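Local coordinates for protein aminopentol aminotransferase (Sphingopyxis macrogoltabida, PDB 6HBS) that uses pyridoxal phosphate to transfer the amino group of the fumonisin breakdown product aminopentol to pyruvate, yielding the 2-keto product and alanine, at residues T137-W151 against S162-D174. Sequence-based numbering, arbitrary orientation.
With PLP (pyridoxal-5'-phosphate), chain C.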
loop_
_atom_site.group_PDB
_atom_site.type_symbol
_atom_site.label_atom_id
_atom_site.label_comp_id
_atom_site.label_asym_id
_atom_site.label_seq_id
_atom_site.Cartn_x
_atom_site.Cartn_y
_atom_site.Cartn_z
ATOM N N THR A 137 14.268 1.002 21.031
ATOM C CA THR A 137 12.953 0.833 21.651
ATOM C C THR A 137 11.948 1.837 21.075
ATOM O O THR A 137 12.157 3.052 21.068
ATOM C CB THR A 137 13.001 0.881 23.190
ATOM O OG1 THR A 137 13.887 -0.150 23.654
ATOM C CG2 THR A 137 11.624 0.664 23.786
ATOM N N ILE A 138 10.819 1.292 20.638
ATOM C CA ILE A 138 9.678 2.089 20.184
ATOM C C ILE A 138 8.583 2.018 21.261
ATOM O O ILE A 138 8.159 0.936 21.633
ATOM C CB ILE A 138 9.178 1.569 18.820
ATOM C CG1 ILE A 138 10.267 1.696 17.756
ATOM C CG2 ILE A 138 7.899 2.276 18.412
ATOM C CD1 ILE A 138 10.561 3.093 17.298
ATOM N N LEU A 139 8.152 3.175 21.760
ATOM C CA LEU A 139 7.089 3.191 22.788
ATOM C C LEU A 139 5.717 3.416 22.140
ATOM O O LEU A 139 5.512 4.444 21.489
ATOM C CB LEU A 139 7.384 4.294 23.802
ATOM C CG LEU A 139 8.663 4.105 24.629
ATOM C CD1 LEU A 139 8.820 5.219 25.658
ATOM C CD2 LEU A 139 8.707 2.729 25.251
ATOM N N CYS A 140 4.776 2.503 22.392
ATOM C CA CYS A 140 3.392 2.651 21.912
ATOM C C CYS A 140 2.445 2.480 23.110
ATOM O O CYS A 140 2.812 1.874 24.119
ATOM C CB CYS A 140 3.073 1.620 20.831
ATOM S SG CYS A 140 4.156 1.792 19.385
ATOM N N ALA A 141 1.254 3.067 23.002
ATOM C CA ALA A 141 0.200 2.914 23.995
ATOM C C ALA A 141 -0.381 1.507 23.881
ATOM O O ALA A 141 -0.609 1.026 22.758
ATOM C CB ALA A 141 -0.860 3.961 23.743
ATOM N N LYS A 142 -0.643 0.850 25.028
ATOM C CA LYS A 142 -1.336 -0.423 25.061
ATOM C C LYS A 142 -2.662 -0.301 24.301
ATOM O O LYS A 142 -3.430 0.635 24.542
ATOM C CB LYS A 142 -1.726 -0.840 26.484
ATOM C CG LYS A 142 -0.580 -1.276 27.366
ATOM C CD LYS A 142 -0.970 -1.462 28.842
ATOM C CE LYS A 142 0.240 -1.656 29.743
ATOM N NZ LYS A 142 0.947 -0.368 29.986
ATOM N N GLY A 143 -2.884 -1.228 23.372
ATOM C CA GLY A 143 -4.105 -1.326 22.562
ATOM C C GLY A 143 -4.202 -0.280 21.449
ATOM O O GLY A 143 -5.219 -0.212 20.806
ATOM N N ALA A 144 -3.190 0.562 21.231
ATOM C CA ALA A 144 -3.276 1.556 20.169
ATOM C C ALA A 144 -3.026 0.889 18.807
ATOM O O ALA A 144 -2.069 0.142 18.650
ATOM C CB ALA A 144 -2.309 2.669 20.403
ATOM N N TYR A 145 -3.899 1.189 17.837
ATOM C CA TYR A 145 -3.795 0.662 16.470
ATOM C C TYR A 145 -2.946 1.608 15.607
ATOM O O TYR A 145 -3.307 2.766 15.421
ATOM C CB TYR A 145 -5.191 0.458 15.867
ATOM C CG TYR A 145 -5.169 -0.235 14.527
ATOM C CD1 TYR A 145 -5.173 -1.614 14.459
ATOM C CD2 TYR A 145 -5.119 0.482 13.326
ATOM C CE1 TYR A 145 -5.137 -2.273 13.241
ATOM C CE2 TYR A 145 -5.087 -0.171 12.096
ATOM C CZ TYR A 145 -5.111 -1.554 12.060
ATOM O OH TYR A 145 -5.068 -2.265 10.892
ATOM N N HIS A 146 -1.818 1.088 15.091
ATOM C CA HIS A 146 -0.917 1.823 14.222
ATOM C C HIS A 146 -0.781 1.166 12.843
ATOM O O HIS A 146 0.010 1.616 12.026
ATOM C CB HIS A 146 0.450 2.000 14.888
ATOM C CG HIS A 146 0.414 2.909 16.065
ATOM N ND1 HIS A 146 0.045 4.233 15.946
ATOM C CD2 HIS A 146 0.716 2.697 17.366
ATOM C CE1 HIS A 146 0.105 4.794 17.147
ATOM N NE2 HIS A 146 0.530 3.880 18.029
ATOM N N GLY A 147 -1.534 0.103 12.602
ATOM C CA GLY A 147 -1.474 -0.618 11.329
ATOM C C GLY A 147 -1.546 -2.109 11.570
ATOM O O GLY A 147 -1.805 -2.547 12.707
ATOM N N ALA A 148 -1.314 -2.895 10.515
ATOM C CA ALA A 148 -1.415 -4.330 10.638
ATOM C C ALA A 148 -0.134 -5.014 10.142
ATOM O O ALA A 148 -0.190 -6.079 9.522
ATOM C CB ALA A 148 -2.647 -4.814 9.902
ATOM N N SER A 149 1.009 -4.394 10.445
ATOM C CA SER A 149 2.343 -4.976 10.190
ATOM C C SER A 149 2.710 -5.973 11.304
ATOM O O SER A 149 2.124 -5.977 12.391
ATOM C CB SER A 149 3.402 -3.880 10.042
ATOM O OG SER A 149 3.011 -2.899 9.089
ATOM N N PRO A 150 3.724 -6.854 11.113
ATOM C CA PRO A 150 4.099 -7.781 12.182
ATOM C C PRO A 150 4.404 -7.054 13.502
ATOM O O PRO A 150 4.079 -7.595 14.573
ATOM C CB PRO A 150 5.311 -8.535 11.595
ATOM C CG PRO A 150 5.065 -8.475 10.081
ATOM C CD PRO A 150 4.453 -7.096 9.850
ATOM N N TRP A 151 4.978 -5.844 13.454
ATOM C CA TRP A 151 5.361 -5.147 14.713
ATOM C C TRP A 151 4.151 -4.638 15.500
ATOM O O TRP A 151 4.305 -4.331 16.684
ATOM C CB TRP A 151 6.368 -4.002 14.512
ATOM C CG TRP A 151 5.900 -2.763 13.801
ATOM C CD1 TRP A 151 5.839 -2.575 12.446
ATOM C CD2 TRP A 151 5.473 -1.518 14.394
ATOM N NE1 TRP A 151 5.397 -1.311 12.159
ATOM C CE2 TRP A 151 5.179 -0.632 13.326
ATOM C CE3 TRP A 151 5.328 -1.049 15.711
ATOM C CZ2 TRP A 151 4.740 0.676 13.535
ATOM C CZ3 TRP A 151 4.915 0.257 15.912
ATOM C CH2 TRP A 151 4.604 1.105 14.838
ATOM N N SER A 162 9.862 -12.082 18.238
ATOM C CA SER A 162 10.981 -11.331 17.700
ATOM C C SER A 162 10.494 -10.163 16.814
ATOM O O SER A 162 11.201 -9.171 16.653
ATOM C CB SER A 162 11.950 -12.234 16.962
ATOM O OG SER A 162 11.340 -12.877 15.831
ATOM N N ASP A 163 9.278 -10.257 16.280
ATOM C CA ASP A 163 8.734 -9.173 15.410
ATOM C C ASP A 163 8.511 -7.866 16.194
ATOM O O ASP A 163 8.421 -6.804 15.587
ATOM C CB ASP A 163 7.429 -9.625 14.745
ATOM C CG ASP A 163 7.591 -10.720 13.702
ATOM O OD1 ASP A 163 8.651 -10.764 13.062
ATOM O OD2 ASP A 163 6.648 -11.551 13.561
ATOM N N ARG A 164 8.344 -7.948 17.524
ATOM C CA ARG A 164 8.012 -6.774 18.337
ATOM C C ARG A 164 8.756 -6.778 19.687
ATOM O O ARG A 164 8.305 -6.143 20.655
ATOM C CB ARG A 164 6.494 -6.696 18.550
ATOM C CG ARG A 164 5.882 -8.006 19.017
ATOM C CD ARG A 164 4.393 -7.904 19.010
ATOM N NE ARG A 164 3.779 -7.683 17.703
ATOM C CZ ARG A 164 2.467 -7.541 17.570
ATOM N NH1 ARG A 164 1.726 -7.567 18.665
ATOM N NH2 ARG A 164 1.898 -7.406 16.386
ATOM N N VAL A 165 9.936 -7.403 19.731
ATOM C CA VAL A 165 10.685 -7.531 20.979
ATOM C C VAL A 165 11.171 -6.149 21.442
ATOM O O VAL A 165 11.372 -5.946 22.626
ATOM C CB VAL A 165 11.849 -8.552 20.849
ATOM C CG1 VAL A 165 12.907 -8.130 19.834
ATOM C CG2 VAL A 165 12.503 -8.842 22.209
ATOM N N HIS A 166 11.352 -5.198 20.511
ATOM C CA HIS A 166 11.834 -3.860 20.854
ATOM C C HIS A 166 10.714 -2.820 20.698
ATOM O O HIS A 166 10.982 -1.685 20.408
ATOM C CB HIS A 166 13.095 -3.511 20.045
ATOM C CG HIS A 166 14.281 -4.296 20.498
ATOM N ND1 HIS A 166 14.763 -4.194 21.802
ATOM C CD2 HIS A 166 15.025 -5.238 19.879
ATOM C CE1 HIS A 166 15.790 -5.033 21.940
ATOM N NE2 HIS A 166 15.960 -5.693 20.785
ATOM N N VAL A 167 9.475 -3.236 20.921
ATOM C CA VAL A 167 8.337 -2.343 21.126
ATOM C C VAL A 167 7.940 -2.494 22.593
ATOM O O VAL A 167 7.778 -3.610 23.040
ATOM C CB VAL A 167 7.142 -2.702 20.221
ATOM C CG1 VAL A 167 5.980 -1.723 20.396
ATOM C CG2 VAL A 167 7.591 -2.814 18.765
ATOM N N ALA A 168 7.822 -1.380 23.297
ATOM C CA ALA A 168 7.386 -1.381 24.691
ATOM C C ALA A 168 6.181 -0.449 24.834
ATOM O O ALA A 168 5.951 0.383 23.979
ATOM C CB ALA A 168 8.517 -0.979 25.614
ATOM N N TYR A 169 5.460 -0.572 25.956
ATOM C CA TYR A 169 4.103 -0.033 26.038
ATOM C C TYR A 169 3.975 0.862 27.262
ATOM O O TYR A 169 4.694 0.673 28.278
ATOM C CB TYR A 169 3.085 -1.164 25.995
ATOM C CG TYR A 169 3.182 -2.017 24.753
ATOM C CD1 TYR A 169 2.654 -1.600 23.537
ATOM C CD2 TYR A 169 3.865 -3.221 24.779
ATOM C CE1 TYR A 169 2.776 -2.380 22.393
ATOM C CE2 TYR A 169 4.009 -4.005 23.644
ATOM C CZ TYR A 169 3.451 -3.591 22.449
ATOM O OH TYR A 169 3.609 -4.371 21.338
ATOM N N TYR A 170 3.090 1.855 27.129
ATOM C CA TYR A 170 2.665 2.736 28.202
ATOM C C TYR A 170 1.131 2.815 28.145
ATOM O O TYR A 170 0.523 2.394 27.164
ATOM C CB TYR A 170 3.314 4.119 28.082
ATOM C CG TYR A 170 2.924 4.878 26.830
ATOM C CD1 TYR A 170 3.633 4.752 25.639
ATOM C CD2 TYR A 170 1.812 5.689 26.815
ATOM C CE1 TYR A 170 3.252 5.428 24.488
ATOM C CE2 TYR A 170 1.420 6.383 25.682
ATOM C CZ TYR A 170 2.135 6.252 24.506
ATOM O OH TYR A 170 1.687 6.919 23.381
ATOM N N THR A 171 0.516 3.353 29.201
ATOM C CA THR A 171 -0.962 3.590 29.237
ATOM C C THR A 171 -1.268 4.955 28.628
ATOM O O THR A 171 -0.742 5.973 29.058
ATOM C CB THR A 171 -1.506 3.524 30.670
ATOM O OG1 THR A 171 -1.152 2.223 31.103
ATOM C CG2 THR A 171 -3.005 3.729 30.765
ATOM N N TYR A 172 -2.137 4.974 27.615
ATOM C CA TYR A 172 -2.499 6.209 26.961
ATOM C C TYR A 172 -3.054 7.177 28.004
ATOM O O TYR A 172 -3.835 6.754 28.842
ATOM C CB TYR A 172 -3.542 5.985 25.848
ATOM C CG TYR A 172 -3.709 7.197 24.964
ATOM C CD1 TYR A 172 -2.812 7.462 23.933
ATOM C CD2 TYR A 172 -4.736 8.103 25.166
ATOM C CE1 TYR A 172 -2.941 8.579 23.120
ATOM C CE2 TYR A 172 -4.887 9.213 24.351
ATOM C CZ TYR A 172 -3.999 9.446 23.312
ATOM O OH TYR A 172 -4.112 10.573 22.557
ATOM N N ASN A 173 -2.687 8.468 27.892
ATOM C CA ASN A 173 -3.203 9.543 28.710
ATOM C C ASN A 173 -2.664 9.462 30.147
ATOM O O ASN A 173 -3.194 10.142 31.024
ATOM C CB ASN A 173 -4.740 9.642 28.693
ATOM C CG ASN A 173 -5.214 10.714 27.729
ATOM O OD1 ASN A 173 -4.420 11.568 27.348
ATOM N ND2 ASN A 173 -6.493 10.702 27.365
ATOM N N ASP A 174 -1.591 8.698 30.362
ATOM C CA ASP A 174 -0.999 8.517 31.702
ATOM C C ASP A 174 0.457 8.999 31.634
ATOM O O ASP A 174 1.353 8.234 31.199
ATOM C CB ASP A 174 -1.167 7.068 32.162
ATOM C CG ASP A 174 -0.689 6.808 33.592
ATOM O OD1 ASP A 174 0.108 7.623 34.104
ATOM O OD2 ASP A 174 -1.116 5.807 34.160
HETATM N N1 PLP C . -2.834 4.275 12.123
HETATM C C2 PLP C . -4.091 4.567 12.524
HETATM C C2A PLP C . -4.351 5.458 13.716
HETATM C C3 PLP C . -5.219 4.068 11.743
HETATM O O3 PLP C . -6.488 4.352 12.107
HETATM C C4 PLP C . -4.956 3.248 10.539
HETATM C C4A PLP C . -6.129 2.772 9.758
HETATM C C5 PLP C . -3.524 2.945 10.244
HETATM C C6 PLP C . -2.541 3.507 11.051
HETATM C C5A PLP C . -3.093 2.095 9.051
HETATM O O4P PLP C . -3.585 2.641 7.800
HETATM P P PLP C . -3.856 1.539 6.657
HETATM O O1P PLP C . -4.997 0.719 7.057
HETATM O O2P PLP C . -2.603 0.712 6.623
HETATM O O3P PLP C . -4.115 2.434 5.464
HETATM O O HOH W 1 13.603 -2.867 23.924
HETATM O O HOH W 2 -3.305 2.483 26.667
HETATM O O HOH W 3 3.369 0.343 30.929
HETATM O O HOH W 4 2.966 -3.641 18.973
#
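A141 lays its methyl against the ring of Y170, CB 4.2 Å from the centroid and off-centre, in a CH-pi contact at the tight end of this strand pair. Chi1 of 63° wedges CG of Y170 between its own backbone N and carbonyl carbon, swinging the ring back over the A141 backbone, where CA sits above the ring centre; the hydroxyl beyond bonds to F193 O. On the same face CD2 of L139 meets CB of A168 at 3.7 Å, with helix 175-184 packed on L139 and Y170. Five backbone hydrogen bonds, from I138 N to H166 O through K142 N to Y170 O, join 137-141 and 167-170 in parallel. This is one margin of the seven-stranded mixed sheet of the class-III, fold-type I aminotransferase domain: 167-170 is the outermost strand within the chain, and 189-194 flanks 137-141 on its other side. The turn leaving 137-141 leads to Y145, whose ring edge meets PLP. The opposite sheet face is looser around Y169, an exposed ring whose hydroxyl reaches W151 O through a water, and K142, whose NZ shares another water with Y169 O. Further along, R164 takes P150 O side-on with two nitrogens, NE at 3.1 Å and NH2 at 2.8 Å, the oxygen lying in the guanidinium plane; a bend at chi3 (63°) turns the group there. A leucine here would remove both donors to P150 O and the NH2 bond to T153 O, and would probably leave the 150-153 backbone less firmly held.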